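Local coordinates for protein putative fructose-bisphosphate aldolase (Coccidioides immitis, PDB 3PM6) that is a putative class II fructose-bisphosphate aldolase that binds a zinc ion and is built as a closed parallel beta/alpha barrel, at residues P190-V195 with E209-I214; A149-I154 with V170-E175. All blocks are in the same frame, centred on the assembly; numbering follows the deposited sequence.

Contact 1: P190-V195 with E209-I214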
ATOM      1  N   PRO A 190      25.860  11.746   8.745  1.00 17.15           N
ATOM      2  CA  PRO A 190      27.231  11.490   9.174  1.00 16.86           C
ATOM      3  C   PRO A 190      27.393  10.149   9.883  1.00 16.57           C
ATOM      4  O   PRO A 190      26.468   9.669  10.530  1.00 16.14           O
ATOM      5  CB  PRO A 190      27.549  12.671  10.120  1.00 17.83           C
ATOM      6  CG  PRO A 190      26.144  13.197  10.626  1.00 17.82           C
ATOM      7  CD  PRO A 190      25.199  12.870   9.463  1.00 16.87           C
ATOM      8  N   ALA A 191      28.576   9.560   9.739  1.00 16.55           N
ATOM      9  CA  ALA A 191      29.022   8.407  10.530  1.00 16.19           C
ATOM     10  C   ALA A 191      29.806   8.926  11.749  1.00 16.38           C
ATOM     11  O   ALA A 191      30.872   9.511  11.607  1.00 17.49           O
ATOM     12  CB  ALA A 191      29.896   7.482   9.677  1.00 14.85           C
ATOM     13  N   PHE A 192      29.277   8.736  12.950  1.00 16.78           N
ATOM     14  CA  PHE A 192      29.953   9.285  14.114  1.00 17.28           C
ATOM     15  C   PHE A 192      29.836   8.349  15.301  1.00 17.89           C
ATOM     16  O   PHE A 192      29.835   8.802  16.430  1.00 18.82           O
ATOM     17  CB  PHE A 192      29.464  10.716  14.424  1.00 17.23           C
ATOM     18  CG  PHE A 192      28.022  10.800  14.865  1.00 17.93           C
ATOM     19  CD1 PHE A 192      26.988  10.670  13.933  1.00 16.10           C
ATOM     20  CD2 PHE A 192      27.702  11.040  16.216  1.00 17.53           C
ATOM     21  CE1 PHE A 192      25.655  10.743  14.326  1.00 15.67           C
ATOM     22  CE2 PHE A 192      26.348  11.140  16.638  1.00 19.21           C
ATOM     23  CZ  PHE A 192      25.326  10.981  15.702  1.00 18.53           C
ATOM     24  N   GLY A 193      29.750   7.042  15.025  1.00 18.09           N
ATOM     25  CA  GLY A 193      29.614   6.001  16.060  1.00 18.12           C
ATOM     26  C   GLY A 193      28.282   5.261  15.989  1.00 18.09           C
ATOM     27  O   GLY A 193      28.123   4.168  16.558  1.00 17.49           O
ATOM     28  N   ASN A 194      27.316   5.852  15.293  1.00 17.15           N
ATOM     29  CA  ASN A 194      26.062   5.166  15.017  1.00 17.80           C
ATOM     30  C   ASN A 194      26.269   3.945  14.087  1.00 18.06           C
ATOM     31  O   ASN A 194      27.279   3.855  13.372  1.00 17.65           O
ATOM     32  CB  ASN A 194      24.994   6.119  14.484  1.00 16.97           C
ATOM     33  CG  ASN A 194      25.470   6.954  13.314  1.00 17.36           C
ATOM     34  OD1 ASN A 194      26.668   7.197  13.140  1.00 18.17           O
ATOM     35  ND2 ASN A 194      24.525   7.425  12.515  1.00 16.30           N
ATOM     36  N   VAL A 195      25.330   3.003  14.160  1.00 17.95           N
ATOM     37  CA  VAL A 195      25.431   1.690  13.511  1.00 19.04           C
ATOM     38  C   VAL A 195      24.005   1.336  13.100  1.00 19.39           C
ATOM     39  O   VAL A 195      23.019   1.606  13.838  1.00 20.17           O
ATOM     40  CB  VAL A 195      25.991   0.603  14.516  1.00 19.67           C
ATOM     41  CG1 VAL A 195      25.643  -0.772  14.102  1.00 22.06           C
ATOM     42  CG2 VAL A 195      27.473   0.671  14.659  1.00 20.47           C
ATOM     43  N   GLU A 209      31.352  14.995  20.034  1.00 26.26           N
ATOM     44  CA  GLU A 209      32.357  15.993  19.656  1.00 27.88           C
ATOM     45  C   GLU A 209      32.567  16.013  18.139  1.00 26.65           C
ATOM     46  O   GLU A 209      32.533  17.078  17.527  1.00 26.47           O
ATOM     47  CB  GLU A 209      33.680  15.766  20.410  1.00 28.18           C
ATOM     48  CG  GLU A 209      33.607  16.269  21.864  1.00 33.32           C
ATOM     49  CD  GLU A 209      34.813  15.845  22.701  1.00 39.52           C
ATOM     50  OE1 GLU A 209      35.816  15.368  22.107  1.00 43.03           O
ATOM     51  OE2 GLU A 209      34.770  16.001  23.947  1.00 41.91           O
ATOM     52  N   ARG A 210      32.756  14.829  17.546  1.00 26.16           N
ATOM     53  CA  ARG A 210      32.857  14.686  16.098  1.00 25.21           C
ATOM     54  C   ARG A 210      31.621  15.325  15.445  1.00 24.99           C
ATOM     55  O   ARG A 210      31.739  16.145  14.530  1.00 25.18           O
ATOM     56  CB  ARG A 210      32.949  13.203  15.725  1.00 25.17           C
ATOM     57  CG  ARG A 210      33.083  12.916  14.238  1.00 24.06           C
ATOM     58  CD  ARG A 210      33.222  11.407  13.995  1.00 22.96           C
ATOM     59  NE  ARG A 210      34.494  10.892  14.501  1.00 21.38           N
ATOM     60  CZ  ARG A 210      35.649  10.928  13.822  1.00 22.19           C
ATOM     61  NH1 ARG A 210      35.690  11.452  12.596  1.00 19.81           N
ATOM     62  NH2 ARG A 210      36.763  10.430  14.372  1.00 15.86           N
ATOM     63  N   LEU A 211      30.445  14.979  15.959  1.00 23.32           N
ATOM     64  CA  LEU A 211      29.202  15.515  15.441  1.00 22.39           C
ATOM     65  C   LEU A 211      29.177  17.043  15.446  1.00 22.74           C
ATOM     66  O   LEU A 211      28.891  17.630  14.419  1.00 22.73           O
ATOM     67  CB  LEU A 211      27.998  14.941  16.210  1.00 20.61           C
ATOM     68  CG  LEU A 211      26.648  15.393  15.696  1.00 18.19           C
ATOM     69  CD1 LEU A 211      26.530  14.984  14.208  1.00 15.44           C
ATOM     70  CD2 LEU A 211      25.494  14.812  16.574  1.00 13.32           C
ATOM     71  N   GLN A 212      29.487  17.688  16.584  1.00 24.28           N
ATOM     72  CA  GLN A 212      29.474  19.179  16.651  1.00 24.95           C
ATOM     73  C   GLN A 212      30.500  19.764  15.670  1.00 24.52           C
ATOM     74  O   GLN A 212      30.179  20.707  14.964  1.00 24.74           O
ATOM     75  CB  GLN A 212      29.581  19.738  18.102  1.00 25.74           C
ATOM     76  CG  GLN A 212      29.532  21.331  18.321  1.00 29.43           C
ATOM     77  CD  GLN A 212      28.347  22.142  17.629  1.00 31.38           C
ATOM     78  OE1 GLN A 212      28.601  22.992  16.783  1.00 38.99           O
ATOM     79  NE2 GLN A 212      27.121  21.914  18.022  1.00 25.21           N
ATOM     80  N   ARG A 213      31.683  19.151  15.572  1.00 24.25           N
ATOM     81  CA  ARG A 213      32.725  19.564  14.603  1.00 25.46           C
ATOM     82  C   ARG A 213      32.194  19.574  13.167  1.00 24.40           C
ATOM     83  O   ARG A 213      32.445  20.516  12.406  1.00 24.93           O
ATOM     84  CB  ARG A 213      33.972  18.650  14.686  1.00 25.80           C
ATOM     85  CG  ARG A 213      35.031  19.145  15.629  1.00 30.30           C
ATOM     86  CD  ARG A 213      36.174  18.177  15.810  1.00 35.59           C
ATOM     87  NE  ARG A 213      36.506  18.145  17.229  1.00 42.83           N
ATOM     88  CZ  ARG A 213      36.502  17.050  17.980  1.00 44.44           C
ATOM     89  NH1 ARG A 213      36.245  15.874  17.413  1.00 44.38           N
ATOM     90  NH2 ARG A 213      36.799  17.132  19.282  1.00 43.82           N
ATOM     91  N   ILE A 214      31.453  18.527  12.818  1.00 23.04           N
ATOM     92  CA  ILE A 214      30.729  18.455  11.543  1.00 23.18           C
ATOM     93  C   ILE A 214      29.707  19.572  11.402  1.00 23.68           C
ATOM     94  O   ILE A 214      29.670  20.283  10.397  1.00 23.58           O
ATOM     95  CB  ILE A 214      30.064  17.065  11.378  1.00 23.19           C
ATOM     96  CG1 ILE A 214      31.146  15.969  11.382  1.00 21.49           C
ATOM     97  CG2 ILE A 214      29.145  17.013  10.113  1.00 20.80           C
ATOM     98  CD1 ILE A 214      30.621  14.610  11.644  1.00 22.31           C
TER
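F192 lies against L211, whose CD1 methyl sits 4.2 Å from the centroid of the F192 ring and only 6° off its normal, a CH-pi contact squarely over the face. The second methyl of the same leucine works nearer the rim, with L211 CD2 3.8 Å from F192 CE2, so both branches of the fork rest on the aromatic ring. L211 CG stands anti to its backbone N (chi1 -177°), which carries the fork off the helix and onto the phenyl group. P190 extends the apolar patch: its CG meets L211 CD1 at 4.0 Å, and its CB meets I214 CD1 at 3.9 Å, one helical turn further on from R210. That arginine flanks the other end of the patch with its aliphatic part, R210 CD lying 3.8 Å from F192 CB, while the bend at chi3 turns the guanidinium toward T172.

Around this first shell, polar bonds fix the loop that carries the phenylalanine. F192 N donates to N194 OD1 over 3.0 Å in a nearly straight bond (176°), and N194 ND2 in turn reaches the carbonyl of H227, a zinc ligand. L206 also touches the F192 side chain, and D207 bonds the N of R210 near the start of helix 208-218. The contact thus seats the loop after barrel strand 187-188 on the next helix of the barrel by dispersion and CH-pi forces, while directional bonds to T172, D207 and H227 anchor the loop and the arginine tip.

Contact 2: A149-I154 with V170-E175; sequences AEPGRI and VLTTPE
T172 OG1 has two partners: it donates to P151 O over 2.7 Å and accepts the backbone N-H of A191. The bond to P151 comes from above the carbonyl plane, 58° out of it, and so does not use a lone pair direction. T172 sets its hydroxyl anti to its own carbonyl carbon (chi1 -64°), and the methyl then lies against the CG-CB edge of the proline, T172 CG2 lying 3.8 Å from P151 CG. P151 itself is the centre of an inverse gamma turn in the loop following strand 146-149.

Next along, R153 and V170 form a single antiparallel bridge, a hydrogen-bonded pair. R153 N donates to V170 O over 2.8 Å, and V170 N returns a bond to R153 O over 3.1 Å; each uses a lone pair in the carbonyl plane. G152 fits closely between the bridge and the threonine, its CA 3.4 Å from V170 O, and the two backbones pass close together there. Over one face of the R153 guanidinium, toward the rim, sits V170 CG2, 4.0 Å from R153 NH1. The polar end is held by three carbonyls: NE by S122, NH2 by F124 and NH1 by E168.

Within 149-154, I154 N donates to E150 OE2 over 2.8 Å, on the anti side and tilted 31° out of the carboxylate plane. In 170-175, T173 occupies the N-cap of helix 174-181, its OG1 taking the N-H of E176. Main-chain and hydroxyl bonds therefore close the base of the long loop between strand 146-149 and this helix, and the buried hydroxyl of T172 and the partly exposed guanidinium of R153 both have protein partners.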
ATOM      1  N   ALA A 149      23.264  12.442   1.226  1.00 15.99           N
ATOM      2  CA  ALA A 149      24.414  11.612   0.974  1.00 16.03           C
ATOM      3  C   ALA A 149      25.111  11.279   2.275  1.00 15.68           C
ATOM      4  O   ALA A 149      24.840  11.896   3.313  1.00 15.77           O
ATOM      5  CB  ALA A 149      25.366  12.309   0.012  1.00 15.94           C
ATOM      6  N   GLU A 150      25.959  10.259   2.218  1.00 16.12           N
ATOM      7  CA  GLU A 150      26.681   9.773   3.404  1.00 16.20           C
ATOM      8  C   GLU A 150      28.193   9.963   3.285  1.00 16.71           C
ATOM      9  O   GLU A 150      28.896   9.161   2.636  1.00 16.75           O
ATOM     10  CB  GLU A 150      26.380   8.297   3.633  1.00 15.68           C
ATOM     11  CG  GLU A 150      26.989   7.720   4.904  1.00 15.64           C
ATOM     12  CD  GLU A 150      26.439   6.314   5.198  1.00 16.59           C
ATOM     13  OE1 GLU A 150      25.217   6.111   5.121  1.00 15.79           O
ATOM     14  OE2 GLU A 150      27.226   5.427   5.532  1.00 14.92           O
ATOM     15  N   PRO A 151      28.724  10.993   3.950  1.00 17.73           N
ATOM     16  CA  PRO A 151      30.168  11.271   3.844  1.00 17.91           C
ATOM     17  C   PRO A 151      30.927  10.383   4.805  1.00 17.76           C
ATOM     18  O   PRO A 151      31.619  10.878   5.702  1.00 18.13           O
ATOM     19  CB  PRO A 151      30.270  12.729   4.286  1.00 17.84           C
ATOM     20  CG  PRO A 151      29.106  12.943   5.180  1.00 17.44           C
ATOM     21  CD  PRO A 151      28.051  11.916   4.871  1.00 17.54           C
ATOM     22  N   GLY A 152      30.808   9.076   4.619  1.00 17.55           N
ATOM     23  CA  GLY A 152      31.514   8.129   5.497  1.00 17.35           C
ATOM     24  C   GLY A 152      30.919   6.776   5.234  1.00 16.71           C
ATOM     25  O   GLY A 152      30.326   6.590   4.175  1.00 17.25           O
ATOM     26  N   ARG A 153      31.087   5.840   6.164  1.00 15.35           N
ATOM     27  CA  ARG A 153      30.461   4.519   6.059  1.00 14.41           C
ATOM     28  C   ARG A 153      29.970   4.021   7.420  1.00 14.36           C
ATOM     29  O   ARG A 153      30.767   3.593   8.263  1.00 13.36           O
ATOM     30  CB  ARG A 153      31.416   3.485   5.460  1.00 13.68           C
ATOM     31  CG  ARG A 153      30.689   2.197   5.025  1.00 12.63           C
ATOM     32  CD  ARG A 153      31.701   1.192   4.476  1.00 15.66           C
ATOM     33  NE  ARG A 153      32.321   1.767   3.282  1.00 16.57           N
ATOM     34  CZ  ARG A 153      33.614   1.685   2.980  1.00 18.85           C
ATOM     35  NH1 ARG A 153      34.470   1.045   3.790  1.00 17.09           N
ATOM     36  NH2 ARG A 153      34.048   2.242   1.850  1.00 18.14           N
ATOM     37  N   ILE A 154      28.652   4.108   7.604  1.00 14.18           N
ATOM     38  CA  ILE A 154      27.949   3.466   8.689  1.00 14.13           C
ATOM     39  C   ILE A 154      27.961   1.960   8.448  1.00 14.88           C
ATOM     40  O   ILE A 154      27.698   1.475   7.325  1.00 15.45           O
ATOM     41  CB  ILE A 154      26.491   4.055   8.842  1.00 14.08           C
ATOM     42  CG1 ILE A 154      26.564   5.565   9.117  1.00 13.39           C
ATOM     43  CG2 ILE A 154      25.756   3.377  10.000  1.00 13.77           C
ATOM     44  CD1 ILE A 154      25.241   6.324   8.908  1.00 13.50           C
ATOM     45  N   VAL A 170      33.897   3.840   8.328  1.00 21.77           N
ATOM     46  CA  VAL A 170      34.573   5.125   8.059  1.00 22.09           C
ATOM     47  C   VAL A 170      33.774   6.247   8.741  1.00 21.91           C
ATOM     48  O   VAL A 170      32.654   6.605   8.311  1.00 20.66           O
ATOM     49  CB  VAL A 170      34.769   5.451   6.536  1.00 22.10           C
ATOM     50  CG1 VAL A 170      35.519   6.803   6.341  1.00 21.36           C
ATOM     51  CG2 VAL A 170      35.518   4.341   5.797  1.00 23.35           C
ATOM     52  N   LEU A 171      34.377   6.786   9.804  1.00 22.01           N
ATOM     53  CA  LEU A 171      33.893   7.960  10.521  1.00 22.30           C
ATOM     54  C   LEU A 171      33.982   9.261   9.743  1.00 22.34           C
ATOM     55  O   LEU A 171      34.962   9.532   9.045  1.00 22.40           O
ATOM     56  CB  LEU A 171      34.638   8.105  11.862  1.00 23.13           C
ATOM     57  CG  LEU A 171      34.462   6.948  12.853  1.00 25.58           C
ATOM     58  CD1 LEU A 171      35.258   7.216  14.161  1.00 27.70           C
ATOM     59  CD2 LEU A 171      32.962   6.684  13.159  1.00 26.74           C
ATOM     60  N   THR A 172      32.974  10.105   9.899  1.00 22.33           N
ATOM     61  CA  THR A 172      32.906  11.322   9.094  1.00 22.29           C
ATOM     62  C   THR A 172      33.736  12.446   9.700  1.00 22.80           C
ATOM     63  O   THR A 172      33.623  12.715  10.885  1.00 22.30           O
ATOM     64  CB  THR A 172      31.447  11.800   8.957  1.00 22.13           C
ATOM     65  OG1 THR A 172      30.681  10.817   8.235  1.00 22.06           O
ATOM     66  CG2 THR A 172      31.398  13.099   8.229  1.00 20.54           C
ATOM     67  N   THR A 173      34.553  13.109   8.874  1.00 23.58           N
ATOM     68  CA  THR A 173      35.288  14.290   9.299  1.00 24.59           C
ATOM     69  C   THR A 173      34.622  15.528   8.735  1.00 25.13           C
ATOM     70  O   THR A 173      33.871  15.438   7.760  1.00 25.39           O
ATOM     71  CB  THR A 173      36.767  14.251   8.812  1.00 25.30           C
ATOM     72  OG1 THR A 173      36.804  14.159   7.372  1.00 24.79           O
ATOM     73  CG2 THR A 173      37.499  13.041   9.431  1.00 25.08           C
ATOM     74  N   PRO A 174      34.891  16.706   9.342  1.00 26.40           N
ATOM     75  CA  PRO A 174      34.466  17.955   8.713  1.00 26.69           C
ATOM     76  C   PRO A 174      34.983  18.085   7.286  1.00 26.51           C
ATOM     77  O   PRO A 174      34.274  18.603   6.438  1.00 25.50           O
ATOM     78  CB  PRO A 174      35.103  19.045   9.608  1.00 27.27           C
ATOM     79  CG  PRO A 174      35.197  18.411  10.917  1.00 27.45           C
ATOM     80  CD  PRO A 174      35.498  16.947  10.667  1.00 26.55           C
ATOM     81  N   GLU A 175      36.201  17.614   7.019  1.00 27.29           N
ATOM     82  CA  GLU A 175      36.761  17.806   5.682  1.00 28.15           C
ATOM     83  C   GLU A 175      36.012  16.964   4.629  1.00 27.59           C
ATOM     84  O   GLU A 175      35.650  17.492   3.567  1.00 27.33           O
ATOM     85  CB  GLU A 175      38.290  17.603   5.641  1.00 29.11           C
TER

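Overall arrangement
Contacts 1 and 2 follow one another along the chain, with centres 8 Å apart, and join consecutive elements of the barrel. T172 of contact 2 links them most directly: A191 O lies 2.8 Å from T172 N, a probable hydrogen bond, and R210 NH1 lies 3.0 Å from T172 O, another probable one. The R210 guanidinium also packs on L171, with R210 NH2 3.6 Å from L171 CD1. Neither contact supplies a zinc ligand; both flank the metal site of H91, H196 and H227 at a distance, outside its first shell, the side chain of P190 about 10 Å from the zinc ion and that of R153 about 11 Å. I154 touches both H196 and H227.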